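PDB 7LHV: sulfate transporter 4.1, chloroplastic from Arabidopsis thaliana, which cotransports protons and sulfate across the membrane as a secondary active symporter of the SLC26A/SulP family, and may influence the regulation of sulfate assimilation. Local coordinates for residues A101-G106 with G408-I413; L229-A234 with A248-F253; Q254-V259 with P305-L310; N526-V531 with I569-L574; D547-Y552 with Q595-R600. All coordinates share one frame; numbering follows the deposited sequence.

Contact 1 (A101-G106 with G408-I413)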
# COMPACT_ATOMS: atom_id res chain seq x y z
N ALA A 101 6.74 10.69 41.43
CA ALA A 101 6.79 10.00 40.15
C ALA A 101 8.12 10.23 39.45
O ALA A 101 8.69 9.30 38.87
CB ALA A 101 5.63 10.45 39.27
N GLY A 102 8.63 11.46 39.50
CA GLY A 102 9.91 11.74 38.86
C GLY A 102 11.06 11.00 39.52
O GLY A 102 11.92 10.45 38.83
N ILE A 103 11.09 10.98 40.85
CA ILE A 103 12.14 10.24 41.55
C ILE A 103 12.07 8.76 41.20
O ILE A 103 13.09 8.11 40.91
CB ILE A 103 12.04 10.47 43.07
CG1 ILE A 103 12.53 11.88 43.43
CG2 ILE A 103 12.84 9.43 43.82
CD1 ILE A 103 12.26 12.26 44.86
N THR A 104 10.86 8.20 41.21
CA THR A 104 10.68 6.79 40.91
C THR A 104 11.14 6.46 39.49
O THR A 104 11.87 5.48 39.27
CB THR A 104 9.21 6.41 41.10
OG1 THR A 104 8.84 6.60 42.47
CG2 THR A 104 8.96 4.98 40.71
N VAL A 105 10.75 7.29 38.52
CA VAL A 105 11.11 7.03 37.14
C VAL A 105 12.61 7.19 36.93
O VAL A 105 13.22 6.41 36.20
CB VAL A 105 10.30 7.93 36.19
CG1 VAL A 105 10.88 7.91 34.79
CG2 VAL A 105 8.85 7.48 36.16
N GLY A 106 13.22 8.19 37.56
CA GLY A 106 14.66 8.35 37.42
C GLY A 106 15.44 7.18 38.01
O GLY A 106 16.43 6.72 37.42
N GLY A 408 8.55 14.50 34.33
CA GLY A 408 9.67 14.34 33.42
C GLY A 408 10.87 15.16 33.84
O GLY A 408 11.98 14.63 33.97
N LEU A 409 10.66 16.45 34.10
CA LEU A 409 11.76 17.34 34.45
C LEU A 409 12.54 16.80 35.64
O LEU A 409 13.77 16.66 35.59
CB LEU A 409 11.25 18.74 34.75
CG LEU A 409 10.95 19.65 33.56
CD1 LEU A 409 10.39 20.98 34.04
CD2 LEU A 409 12.20 19.87 32.73
N ILE A 410 11.82 16.45 36.72
CA ILE A 410 12.47 15.89 37.90
C ILE A 410 13.30 14.68 37.51
O ILE A 410 14.47 14.56 37.89
CB ILE A 410 11.43 15.55 38.97
CG1 ILE A 410 10.61 16.78 39.33
CG2 ILE A 410 12.11 14.97 40.20
CD1 ILE A 410 11.39 17.83 40.09
N THR A 411 12.72 13.79 36.70
CA THR A 411 13.47 12.63 36.23
C THR A 411 14.77 13.07 35.57
O THR A 411 15.85 12.60 35.93
CB THR A 411 12.62 11.82 35.25
OG1 THR A 411 11.59 11.12 35.97
CG2 THR A 411 13.48 10.81 34.51
N GLY A 412 14.67 14.02 34.64
CA GLY A 412 15.87 14.52 33.99
C GLY A 412 16.87 15.07 35.00
O GLY A 412 18.07 14.80 34.90
N ILE A 413 16.37 15.80 36.00
CA ILE A 413 17.26 16.34 37.02
C ILE A 413 18.02 15.21 37.69
O ILE A 413 19.25 15.29 37.87
CB ILE A 413 16.47 17.17 38.05
CG1 ILE A 413 15.95 18.45 37.39
CG2 ILE A 413 17.33 17.50 39.25
CD1 ILE A 413 14.89 19.17 38.21
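Thr411 packs against Gly102 and Gly106, the two glycines of a GxxxG motif where helices 91-119 and 406-426, most of whose length is predicted to span the membrane, cross at 46°. The short segments approach to 7.4 Å between axes, a closeness that suits glycine: a beta carbon on Gly102 would collide with CB of Ile410. Starting from the backbone, CB of Thr411 lies 3.9 Å from Gly102 O. Its first torsion (chi1 -73°) then divides the work between two branches. OG1, beside the backbone N, reaches to 3.0 Å from Gly102 O, with Ser407 O on its own helix also within range, so the buried hydroxyl sits between two carbonyls; OG1 also lies 3.4 Å from Val105 CB. CG2, turned the other way, rests on CG1 of Val105, the two side chains crossing obliquely, and on the CA of Gly106. Threonine fits because one short side chain offers both a polar and an apolar end. Gly102 O also takes the helical bond from Gly106 N. At the flank Ile410 lays its CB and CG2 on the bare backbone of Gly102; CG2 stops 4.5 Å from CG1 of Ile103.

Contact 2 (L229-A234 with A248-F253)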
# COMPACT_ATOMS: atom_id res chain seq x y z
N LEU A 229 27.32 -15.90 29.43
CA LEU A 229 28.23 -16.97 29.05
C LEU A 229 29.67 -16.61 29.38
O LEU A 229 30.44 -17.46 29.86
CB LEU A 229 28.09 -17.27 27.56
CG LEU A 229 26.74 -17.80 27.10
CD1 LEU A 229 26.73 -17.97 25.59
CD2 LEU A 229 26.42 -19.11 27.79
N GLY A 230 30.06 -15.36 29.15
CA GLY A 230 31.40 -14.90 29.44
C GLY A 230 32.34 -14.81 28.26
O GLY A 230 33.46 -14.33 28.42
N TYR A 231 31.92 -15.26 27.07
CA TYR A 231 32.73 -15.17 25.88
C TYR A 231 31.95 -14.48 24.77
O TYR A 231 30.72 -14.58 24.70
CB TYR A 231 33.21 -16.55 25.40
CG TYR A 231 32.10 -17.57 25.19
CD1 TYR A 231 31.45 -17.67 23.98
CD2 TYR A 231 31.74 -18.44 26.21
CE1 TYR A 231 30.44 -18.59 23.78
CE2 TYR A 231 30.74 -19.37 26.02
CZ TYR A 231 30.10 -19.44 24.81
OH TYR A 231 29.10 -20.37 24.62
N SER A 232 32.67 -13.78 23.91
CA SER A 232 32.04 -13.06 22.81
C SER A 232 31.44 -14.04 21.81
O SER A 232 32.04 -15.06 21.48
CB SER A 232 33.06 -12.16 22.11
OG SER A 232 32.42 -11.28 21.20
N ILE A 233 30.24 -13.71 21.33
CA ILE A 233 29.54 -14.54 20.37
C ILE A 233 29.40 -13.76 19.07
O ILE A 233 29.60 -12.55 19.02
CB ILE A 233 28.16 -14.99 20.89
CG1 ILE A 233 27.21 -13.80 20.95
CG2 ILE A 233 28.30 -15.64 22.26
CD1 ILE A 233 25.79 -14.17 21.32
N ALA A 234 29.07 -14.48 17.99
CA ALA A 234 28.90 -13.83 16.70
C ALA A 234 27.74 -12.84 16.76
O ALA A 234 26.66 -13.16 17.26
CB ALA A 234 28.66 -14.86 15.60
N ALA A 248 29.60 -23.05 19.27
CA ALA A 248 31.02 -23.07 18.93
C ALA A 248 31.88 -22.62 20.10
O ALA A 248 32.92 -23.23 20.38
CB ALA A 248 31.27 -22.20 17.70
N GLY A 249 31.47 -21.57 20.79
CA GLY A 249 32.24 -21.03 21.89
C GLY A 249 32.00 -21.66 23.24
O GLY A 249 32.67 -21.28 24.20
N ALA A 250 31.07 -22.62 23.34
CA ALA A 250 30.78 -23.27 24.62
C ALA A 250 32.02 -23.78 25.34
O ALA A 250 31.97 -24.01 26.55
CB ALA A 250 29.80 -24.43 24.40
N ASP A 251 33.14 -23.97 24.63
CA ASP A 251 34.38 -24.37 25.28
C ASP A 251 35.02 -23.25 26.10
O ASP A 251 35.97 -23.52 26.84
CB ASP A 251 35.37 -24.90 24.24
CG ASP A 251 35.77 -23.85 23.22
OD1 ASP A 251 35.26 -22.71 23.29
OD2 ASP A 251 36.60 -24.16 22.34
N LYS A 252 34.54 -22.01 25.97
CA LYS A 252 35.07 -20.88 26.72
C LYS A 252 34.10 -20.41 27.81
O LYS A 252 34.08 -19.23 28.16
CB LYS A 252 35.40 -19.72 25.78
CG LYS A 252 36.49 -20.03 24.78
CD LYS A 252 36.55 -18.96 23.69
CE LYS A 252 35.48 -19.20 22.63
NZ LYS A 252 35.51 -18.16 21.57
N PHE A 253 33.30 -21.33 28.35
CA PHE A 253 32.31 -20.97 29.35
C PHE A 253 32.96 -20.65 30.69
O PHE A 253 33.94 -21.29 31.08
CB PHE A 253 31.31 -22.12 29.51
CG PHE A 253 30.14 -21.79 30.39
CD1 PHE A 253 29.17 -20.90 29.97
CD2 PHE A 253 30.01 -22.39 31.63
CE1 PHE A 253 28.09 -20.61 30.78
CE2 PHE A 253 28.93 -22.10 32.44
CZ PHE A 253 27.97 -21.21 32.02
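Tyr231 lies with one ring face over the backbone of Gly249, whose carbonyl oxygen stands 3.2 Å above the ring plane, displaced from the ring centre. Glycine suits the place opposite, since a beta carbon there would run into CE1 of the tyrosine. With CG lodged between its backbone N and carbonyl carbon (chi1 54°), the ring is swung inward from the loop, and the hydroxyl passes close to Ala250 N to hydrogen-bond Ile246 O. Lys252 closes the near end: its CB meets CB of Tyr231 at 3.9 Å, and its carbonyl oxygen lies obliquely beside CD2. The contact joins the loop that follows helix 206-229, most of which is predicted to span the membrane, to the end of the short helix 239-249 and the link beyond it. Gly230, the first residue to leave helical geometry, has a positive phi, which glycine adopts easily because a beta carbon would press on the preceding carbonyl. Cutting Tyr231 back to an alanine is likely to leave Ile246 O without this hydroxyl and open a gap above Gly249. Phe253 works one step along, its CG anti to the backbone N (chi1 -173°), bringing CE1 to 3.7 Å from CD2 of Leu229, the two side chains crossing at about a right angle. CD1 of the same ring sits obliquely 3.7 Å from Leu229 O, and the ring packs edge-to-face with Phe258.

Contact 3 (Q254-V259 with P305-L310)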
# COMPACT_ATOMS: atom_id res chain seq x y z
N GLN A 254 32.41 -19.66 31.38
CA GLN A 254 32.84 -19.29 32.72
C GLN A 254 31.67 -19.38 33.68
O GLN A 254 30.55 -18.97 33.35
CB GLN A 254 33.44 -17.89 32.77
CG GLN A 254 34.79 -17.74 32.09
CD GLN A 254 34.67 -17.50 30.60
OE1 GLN A 254 33.61 -17.13 30.11
NE2 GLN A 254 35.77 -17.69 29.88
N TRP A 255 31.92 -19.90 34.88
CA TRP A 255 30.89 -20.08 35.90
C TRP A 255 30.53 -18.80 36.65
O TRP A 255 29.33 -18.56 36.86
CB TRP A 255 31.33 -21.16 36.91
CG TRP A 255 30.88 -22.54 36.54
CD1 TRP A 255 30.25 -22.93 35.39
CD2 TRP A 255 31.04 -23.73 37.33
NE1 TRP A 255 30.00 -24.28 35.42
CE2 TRP A 255 30.47 -24.79 36.59
CE3 TRP A 255 31.59 -24.00 38.58
CZ2 TRP A 255 30.45 -26.10 37.07
CZ3 TRP A 255 31.57 -25.30 39.05
CH2 TRP A 255 31.01 -26.33 38.30
N PRO A 256 31.49 -17.98 37.09
CA PRO A 256 31.13 -16.80 37.90
C PRO A 256 30.17 -15.85 37.19
O PRO A 256 29.15 -15.46 37.79
CB PRO A 256 32.49 -16.14 38.18
CG PRO A 256 33.44 -17.25 38.15
CD PRO A 256 32.95 -18.18 37.08
N PRO A 257 30.46 -15.41 35.95
CA PRO A 257 29.51 -14.47 35.32
C PRO A 257 28.14 -15.07 35.10
O PRO A 257 27.13 -14.38 35.26
CB PRO A 257 30.21 -14.10 34.01
CG PRO A 257 31.03 -15.27 33.70
CD PRO A 257 31.54 -15.76 35.01
N PHE A 258 28.07 -16.36 34.74
CA PHE A 258 26.78 -16.99 34.52
C PHE A 258 25.98 -17.07 35.82
O PHE A 258 24.78 -16.80 35.83
CB PHE A 258 26.95 -18.38 33.91
CG PHE A 258 25.68 -18.96 33.37
CD1 PHE A 258 25.20 -18.57 32.14
CD2 PHE A 258 24.97 -19.89 34.10
CE1 PHE A 258 24.03 -19.10 31.63
CE2 PHE A 258 23.79 -20.43 33.60
CZ PHE A 258 23.32 -20.03 32.37
N VAL A 259 26.64 -17.44 36.92
CA VAL A 259 25.95 -17.53 38.20
C VAL A 259 25.47 -16.15 38.64
O VAL A 259 24.33 -15.99 39.10
CB VAL A 259 26.86 -18.18 39.26
CG1 VAL A 259 26.29 -17.96 40.65
CG2 VAL A 259 27.01 -19.66 38.98
N PRO A 305 35.29 -11.98 41.83
CA PRO A 305 35.46 -13.09 40.88
C PRO A 305 36.40 -12.70 39.76
O PRO A 305 36.41 -11.54 39.31
CB PRO A 305 34.04 -13.33 40.36
CG PRO A 305 33.15 -12.78 41.43
CD PRO A 305 33.88 -11.59 41.97
N PRO A 306 37.22 -13.64 39.27
CA PRO A 306 38.22 -13.27 38.26
C PRO A 306 37.64 -13.05 36.88
O PRO A 306 38.10 -12.16 36.15
CB PRO A 306 39.19 -14.46 38.28
CG PRO A 306 38.86 -15.23 39.53
CD PRO A 306 37.40 -15.02 39.75
N SER A 307 36.62 -13.82 36.49
CA SER A 307 36.14 -13.83 35.12
C SER A 307 35.02 -12.83 34.86
O SER A 307 34.54 -12.76 33.72
CB SER A 307 35.67 -15.24 34.75
OG SER A 307 34.66 -15.68 35.64
N ILE A 308 34.59 -12.08 35.86
CA ILE A 308 33.56 -11.07 35.65
C ILE A 308 34.20 -9.82 35.04
O ILE A 308 35.39 -9.56 35.22
CB ILE A 308 32.82 -10.74 36.96
CG1 ILE A 308 33.79 -10.14 37.97
CG2 ILE A 308 32.17 -11.99 37.52
CD1 ILE A 308 33.10 -9.49 39.15
N SER A 309 33.39 -9.05 34.32
CA SER A 309 33.85 -7.84 33.65
C SER A 309 33.04 -6.65 34.13
O SER A 309 31.82 -6.74 34.30
CB SER A 309 33.74 -7.98 32.13
OG SER A 309 34.20 -6.81 31.48
N LEU A 310 33.72 -5.53 34.35
CA LEU A 310 33.10 -4.30 34.78
C LEU A 310 32.97 -3.33 33.61
O LEU A 310 33.64 -3.48 32.58
CB LEU A 310 33.90 -3.66 35.92
CG LEU A 310 34.47 -4.62 36.96
CD1 LEU A 310 35.30 -3.87 37.98
CD2 LEU A 310 33.36 -5.40 37.64
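Ser307 sets its hydroxyl against two consecutive proline rings: OG is 3.2 Å from CG of Pro256 and equally 3.2 Å from CD of Pro257. Proline rings have no polar hydrogen to give, so these are van der Waals contacts of an oxygen with aliphatic carbons. The torsion of Ser307 (chi1 57°) holds OG between its own backbone N and carbonyl carbon, which aims it at the rings. CB of the serine meets a different partner, the aliphatic part of Gln254, at 3.8 Å from CG. Beside the hydroxyl, apolar atoms take over. CB of Pro305 faces CB of Pro256 at 3.9 Å, and the methyl CG2 of Ile308 approaches the same CB of Pro256 and also Pro257 N, at 4.1 Å from the latter. Ile308 can do this because CG2 stands beside its backbone N, while CG1 leads the rest of the chain away. Pro256 and Pro257 belong to the first turn of helix 255-277, most of which is predicted to span the membrane. Proline is well suited to a first helical turn, where the backbone nitrogen has no carbonyl one turn earlier to bond, and its ring gives the helix start a rigid, apolar C-H surface, without an N-H, for the loop to lean on. Further out, Ser309 is tied to Gln431 through backbone hydrogen bonds and through its OG to Gln431 OE1, which probably steadies the loop beside the prolines.

Contact 4 (N526-V531 with I569-L574)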
# COMPACT_ATOMS: atom_id res chain seq x y z
N ASN A 526 -39.89 -10.39 -10.74
CA ASN A 526 -39.28 -11.02 -11.90
C ASN A 526 -38.89 -9.97 -12.93
O ASN A 526 -39.72 -9.13 -13.31
CB ASN A 526 -40.24 -12.03 -12.52
CG ASN A 526 -40.28 -13.34 -11.75
OD1 ASN A 526 -39.25 -13.93 -11.44
ND2 ASN A 526 -41.49 -13.81 -11.45
N GLY A 527 -37.64 -10.01 -13.37
CA GLY A 527 -37.14 -9.10 -14.37
C GLY A 527 -36.36 -7.92 -13.83
O GLY A 527 -35.59 -7.32 -14.58
N ILE A 528 -36.52 -7.60 -12.55
CA ILE A 528 -35.89 -6.43 -11.95
C ILE A 528 -34.89 -6.91 -10.90
O ILE A 528 -35.21 -7.78 -10.09
CB ILE A 528 -36.92 -5.48 -11.32
CG1 ILE A 528 -37.92 -5.00 -12.37
CG2 ILE A 528 -36.23 -4.29 -10.67
CD1 ILE A 528 -38.97 -4.09 -11.82
N VAL A 529 -33.69 -6.33 -10.93
CA VAL A 529 -32.67 -6.58 -9.93
C VAL A 529 -32.30 -5.25 -9.29
O VAL A 529 -31.96 -4.30 -9.99
CB VAL A 529 -31.42 -7.26 -10.54
CG1 VAL A 529 -30.24 -7.12 -9.61
CG2 VAL A 529 -31.70 -8.72 -10.80
N ILE A 530 -32.38 -5.20 -7.96
CA ILE A 530 -32.04 -4.00 -7.19
C ILE A 530 -30.72 -4.25 -6.49
O ILE A 530 -30.61 -5.19 -5.69
CB ILE A 530 -33.15 -3.64 -6.19
CG1 ILE A 530 -34.51 -3.71 -6.86
CG2 ILE A 530 -32.91 -2.27 -5.61
CD1 ILE A 530 -35.67 -3.81 -5.90
N VAL A 531 -29.73 -3.42 -6.78
CA VAL A 531 -28.37 -3.60 -6.30
C VAL A 531 -27.97 -2.38 -5.49
O VAL A 531 -28.16 -1.24 -5.93
CB VAL A 531 -27.38 -3.83 -7.46
CG1 VAL A 531 -25.95 -3.68 -6.98
CG2 VAL A 531 -27.59 -5.20 -8.05
N ILE A 569 -33.80 -10.32 -17.00
CA ILE A 569 -33.10 -9.13 -16.54
C ILE A 569 -33.43 -8.02 -17.53
O ILE A 569 -32.80 -7.92 -18.59
CB ILE A 569 -31.59 -9.32 -16.41
CG1 ILE A 569 -31.26 -10.45 -15.44
CG2 ILE A 569 -30.93 -8.04 -15.93
CD1 ILE A 569 -31.74 -10.21 -14.04
N ASN A 570 -34.42 -7.19 -17.21
CA ASN A 570 -34.79 -6.06 -18.04
C ASN A 570 -34.39 -4.72 -17.45
O ASN A 570 -34.06 -3.80 -18.20
CB ASN A 570 -36.30 -6.05 -18.29
CG ASN A 570 -36.78 -7.30 -18.99
OD1 ASN A 570 -36.55 -7.48 -20.19
ND2 ASN A 570 -37.46 -8.17 -18.26
N PHE A 571 -34.41 -4.59 -16.12
CA PHE A 571 -34.04 -3.36 -15.44
C PHE A 571 -33.06 -3.68 -14.32
O PHE A 571 -33.22 -4.69 -13.63
CB PHE A 571 -35.26 -2.63 -14.87
CG PHE A 571 -36.41 -2.51 -15.83
CD1 PHE A 571 -36.50 -1.42 -16.67
CD2 PHE A 571 -37.38 -3.49 -15.90
CE1 PHE A 571 -37.56 -1.30 -17.55
CE2 PHE A 571 -38.43 -3.38 -16.78
CZ PHE A 571 -38.52 -2.28 -17.61
N VAL A 572 -32.06 -2.82 -14.15
CA VAL A 572 -31.12 -2.91 -13.04
C VAL A 572 -31.12 -1.58 -12.32
O VAL A 572 -30.82 -0.54 -12.93
CB VAL A 572 -29.70 -3.27 -13.51
CG1 VAL A 572 -28.71 -3.08 -12.38
CG2 VAL A 572 -29.66 -4.70 -14.01
N ILE A 573 -31.44 -1.60 -11.03
CA ILE A 573 -31.55 -0.39 -10.22
C ILE A 573 -30.41 -0.38 -9.22
O ILE A 573 -30.17 -1.38 -8.53
CB ILE A 573 -32.91 -0.32 -9.49
CG1 ILE A 573 -34.05 -0.57 -10.47
CG2 ILE A 573 -33.07 1.02 -8.81
CD1 ILE A 573 -35.37 -0.80 -9.81
N LEU A 574 -29.70 0.74 -9.15
CA LEU A 574 -28.60 0.91 -8.21
C LEU A 574 -29.06 1.78 -7.05
O LEU A 574 -29.52 2.91 -7.24
CB LEU A 574 -27.37 1.52 -8.88
CG LEU A 574 -26.51 0.58 -9.72
CD1 LEU A 574 -27.20 0.20 -11.01
CD2 LEU A 574 -25.17 1.22 -10.00
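Ile528 to Val531 pair in parallel with Phe571 to Leu574, the strand axes 4.7 Å apart and inclined by 16°, through bonds from Val529 N to Phe571 O, from Ile573 N to Val529 O at 2.9 Å and from Val531 N to Ile573 O at 2.7 Å, while Gly527 O, on a residue whose positive phi glycine adopts easily, accepts Asn570 N and, weakly, Phe571 N. On one face, Ile528 splits its branches. Its CG1 meets CD2 of the Phe571 ring at 3.9 Å. CG2 of Ile528, anti to the backbone N, touches CD1 of Ile573 at 3.7 Å. The same CD1 lies near CG1 of Ile530. On the other face, the bent side chain of Ile569 brings CD1 to 3.6 Å from CG2 of Val529. Beta-branched residues suit both strands, being at ease in extended backbone and filling the sheet's two faces. This is the beta-alpha-beta unit of the STAS domain, with helix 542-560 as the connection. That helix packs on the Val529 and Val531 face through Tyr552, and helix 635-643 covers Ile530 and Ile573 through Val639, and Ile528 through Cys642 and Leu643. Strand 501-504 adds to the sheet beside 527-533, antiparallel, and strand 603-606 beside 569-575, parallel.

Contact 5 (D547-Y552 with Q595-R600)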
# COMPACT_ATOMS: atom_id res chain seq x y z
N ASP A 547 -17.28 -5.88 -12.40
CA ASP A 547 -17.49 -7.31 -12.60
C ASP A 547 -18.83 -7.76 -12.04
O ASP A 547 -19.55 -8.55 -12.67
CB ASP A 547 -16.35 -8.09 -11.94
CG ASP A 547 -15.01 -7.78 -12.55
OD1 ASP A 547 -14.93 -6.87 -13.40
OD2 ASP A 547 -14.02 -8.45 -12.19
N ARG A 548 -19.19 -7.27 -10.85
CA ARG A 548 -20.46 -7.66 -10.25
C ARG A 548 -21.64 -7.19 -11.09
O ARG A 548 -22.65 -7.89 -11.20
CB ARG A 548 -20.56 -7.10 -8.83
CG ARG A 548 -19.63 -7.77 -7.84
CD ARG A 548 -20.01 -9.23 -7.66
NE ARG A 548 -21.41 -9.38 -7.28
CZ ARG A 548 -21.85 -9.41 -6.03
NH1 ARG A 548 -21.02 -9.31 -5.01
NH2 ARG A 548 -23.15 -9.54 -5.80
N LEU A 549 -21.54 -5.99 -11.67
CA LEU A 549 -22.63 -5.51 -12.52
C LEU A 549 -22.64 -6.20 -13.87
O LEU A 549 -23.71 -6.31 -14.49
CB LEU A 549 -22.51 -3.99 -12.68
CG LEU A 549 -22.70 -3.22 -11.37
CD1 LEU A 549 -22.55 -1.73 -11.59
CD2 LEU A 549 -24.05 -3.54 -10.74
N ARG A 550 -21.49 -6.68 -14.35
CA ARG A 550 -21.44 -7.43 -15.60
C ARG A 550 -21.91 -8.87 -15.44
O ARG A 550 -22.18 -9.53 -16.45
CB ARG A 550 -20.02 -7.42 -16.17
CG ARG A 550 -19.60 -6.12 -16.82
CD ARG A 550 -18.12 -6.15 -17.16
NE ARG A 550 -17.72 -5.03 -18.00
CZ ARG A 550 -16.47 -4.60 -18.13
NH1 ARG A 550 -15.48 -5.18 -17.49
NH2 ARG A 550 -16.22 -3.57 -18.93
N GLU A 551 -21.96 -9.39 -14.21
CA GLU A 551 -22.52 -10.72 -14.02
C GLU A 551 -23.94 -10.81 -14.57
O GLU A 551 -24.37 -11.87 -15.05
CB GLU A 551 -22.50 -11.11 -12.54
CG GLU A 551 -21.11 -11.32 -11.97
CD GLU A 551 -21.14 -11.70 -10.51
OE1 GLU A 551 -22.23 -11.67 -9.91
OE2 GLU A 551 -20.07 -12.03 -9.95
N TYR A 552 -24.69 -9.71 -14.51
CA TYR A 552 -26.05 -9.71 -15.06
C TYR A 552 -26.03 -9.79 -16.59
O TYR A 552 -26.88 -10.46 -17.19
CB TYR A 552 -26.80 -8.48 -14.57
CG TYR A 552 -26.79 -8.40 -13.06
CD1 TYR A 552 -27.58 -9.25 -12.30
CD2 TYR A 552 -25.97 -7.51 -12.39
CE1 TYR A 552 -27.56 -9.20 -10.92
CE2 TYR A 552 -25.94 -7.45 -11.02
CZ TYR A 552 -26.74 -8.30 -10.29
OH TYR A 552 -26.72 -8.24 -8.91
N GLN A 595 -23.90 1.74 -21.35
CA GLN A 595 -23.81 1.43 -22.77
C GLN A 595 -23.89 -0.07 -23.01
O GLN A 595 -24.59 -0.53 -23.93
CB GLN A 595 -22.52 2.00 -23.35
CG GLN A 595 -22.51 3.52 -23.45
CD GLN A 595 -21.16 4.07 -23.85
OE1 GLN A 595 -20.14 3.41 -23.70
NE2 GLN A 595 -21.16 5.29 -24.38
N GLU A 596 -23.20 -0.86 -22.18
CA GLU A 596 -23.27 -2.31 -22.33
C GLU A 596 -24.66 -2.85 -22.04
O GLU A 596 -25.07 -3.86 -22.62
CB GLU A 596 -22.24 -2.99 -21.43
CG GLU A 596 -20.79 -2.70 -21.79
CD GLU A 596 -19.82 -3.28 -20.79
OE1 GLU A 596 -20.26 -4.03 -19.90
OE2 GLU A 596 -18.61 -3.00 -20.90
N TYR A 597 -25.40 -2.20 -21.13
CA TYR A 597 -26.77 -2.61 -20.86
C TYR A 597 -27.69 -2.28 -22.03
O TYR A 597 -28.60 -3.06 -22.35
CB TYR A 597 -27.26 -1.95 -19.57
CG TYR A 597 -26.73 -2.60 -18.32
CD1 TYR A 597 -26.29 -3.91 -18.33
CD2 TYR A 597 -26.67 -1.90 -17.12
CE1 TYR A 597 -25.80 -4.51 -17.18
CE2 TYR A 597 -26.18 -2.49 -15.97
CZ TYR A 597 -25.75 -3.79 -16.01
OH TYR A 597 -25.27 -4.39 -14.88
N LYS A 598 -27.49 -1.12 -22.66
CA LYS A 598 -28.20 -0.84 -23.91
C LYS A 598 -27.88 -1.86 -24.99
O LYS A 598 -28.76 -2.23 -25.78
CB LYS A 598 -27.88 0.57 -24.40
CG LYS A 598 -28.30 1.71 -23.48
CD LYS A 598 -29.82 1.89 -23.49
CE LYS A 598 -30.54 1.16 -22.37
NZ LYS A 598 -32.00 1.47 -22.39
N THR A 599 -26.63 -2.33 -25.04
CA THR A 599 -26.30 -3.40 -25.98
C THR A 599 -27.08 -4.67 -25.66
O THR A 599 -27.55 -5.36 -26.57
CB THR A 599 -24.80 -3.67 -25.97
OG1 THR A 599 -24.10 -2.48 -26.35
CG2 THR A 599 -24.45 -4.79 -26.94
N ARG A 600 -27.24 -4.97 -24.37
CA ARG A 600 -27.97 -6.15 -23.93
C ARG A 600 -29.45 -5.89 -23.71
O ARG A 600 -30.16 -6.79 -23.23
CB ARG A 600 -27.35 -6.70 -22.64
CG ARG A 600 -26.46 -7.91 -22.83
CD ARG A 600 -25.04 -7.48 -23.14
NE ARG A 600 -24.08 -8.54 -22.86
CZ ARG A 600 -22.77 -8.43 -23.06
NH1 ARG A 600 -22.24 -7.32 -23.53
NH2 ARG A 600 -21.99 -9.46 -22.76
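Arg550 NH2 donates to Glu596 OE2 at 3.1 Å, using the syn lone pair of that oxygen, and the guanidinium and carboxylate planes lie only 14° apart. NE adds a second, weak bond of 3.3 Å to Glu596 OE1, which sits at the guanidinium edge in its plane, so the pair is a two-pronged salt bridge. Both side chains are extended, as they must be to span helices whose local axes stand 11.0 Å apart. Long residues therefore suit these places. The helices, 542-560 and 584-599, run nearly parallel (10°) in the STAS domain, and this contact ties them together. Replacing Arg550 by a leucine, which has no charge, would probably leave Glu596 without its mate, beside Glu553. Deeper in, Tyr597 reaches across to hydrogen-bond Leu549 O with its hydroxyl, approaching from above the carbonyl plane; that oxygen lies at the edge of the tyrosine ring. The modelled separation of OH and O, 2.5 Å, is doubtful in its exact length. The same hydroxyl touches CB of Leu549 at 3.6 Å and lies 4.1 Å from CD2 of Tyr552, obliquely to that ring. Beyond the two helices, Arg550 and Glu596 pack on Ala357 of the second subunit. Arg600 binds within its own subunit, NH2 to Asp557, and across the dimer, NH1 to Ala357 O of the second subunit.

In the fold
Contacts 1, 2 and 3 lie in the sulfate permease region, contacts 4 and 5 in the STAS domain. Along the chain, contacts 2 and 3 come in series, both nested within the long loop closed by contact 1. Their centres are 13 Å apart, and they touch where helix 239-249 leads on to helix 255-277. Contact 1 is about 33 Å from contact 3 between centres. Contacts 4 and 5, with centres about 11 Å apart, alternate along the chain and belong to one beta-alpha-beta unit: helix 542-560, in contact 5, links the two strands of contact 4. Their centres stand about 69 Å from that of contact 1, which places the STAS domain apart from the transport region; contact 5 also touches the second subunit.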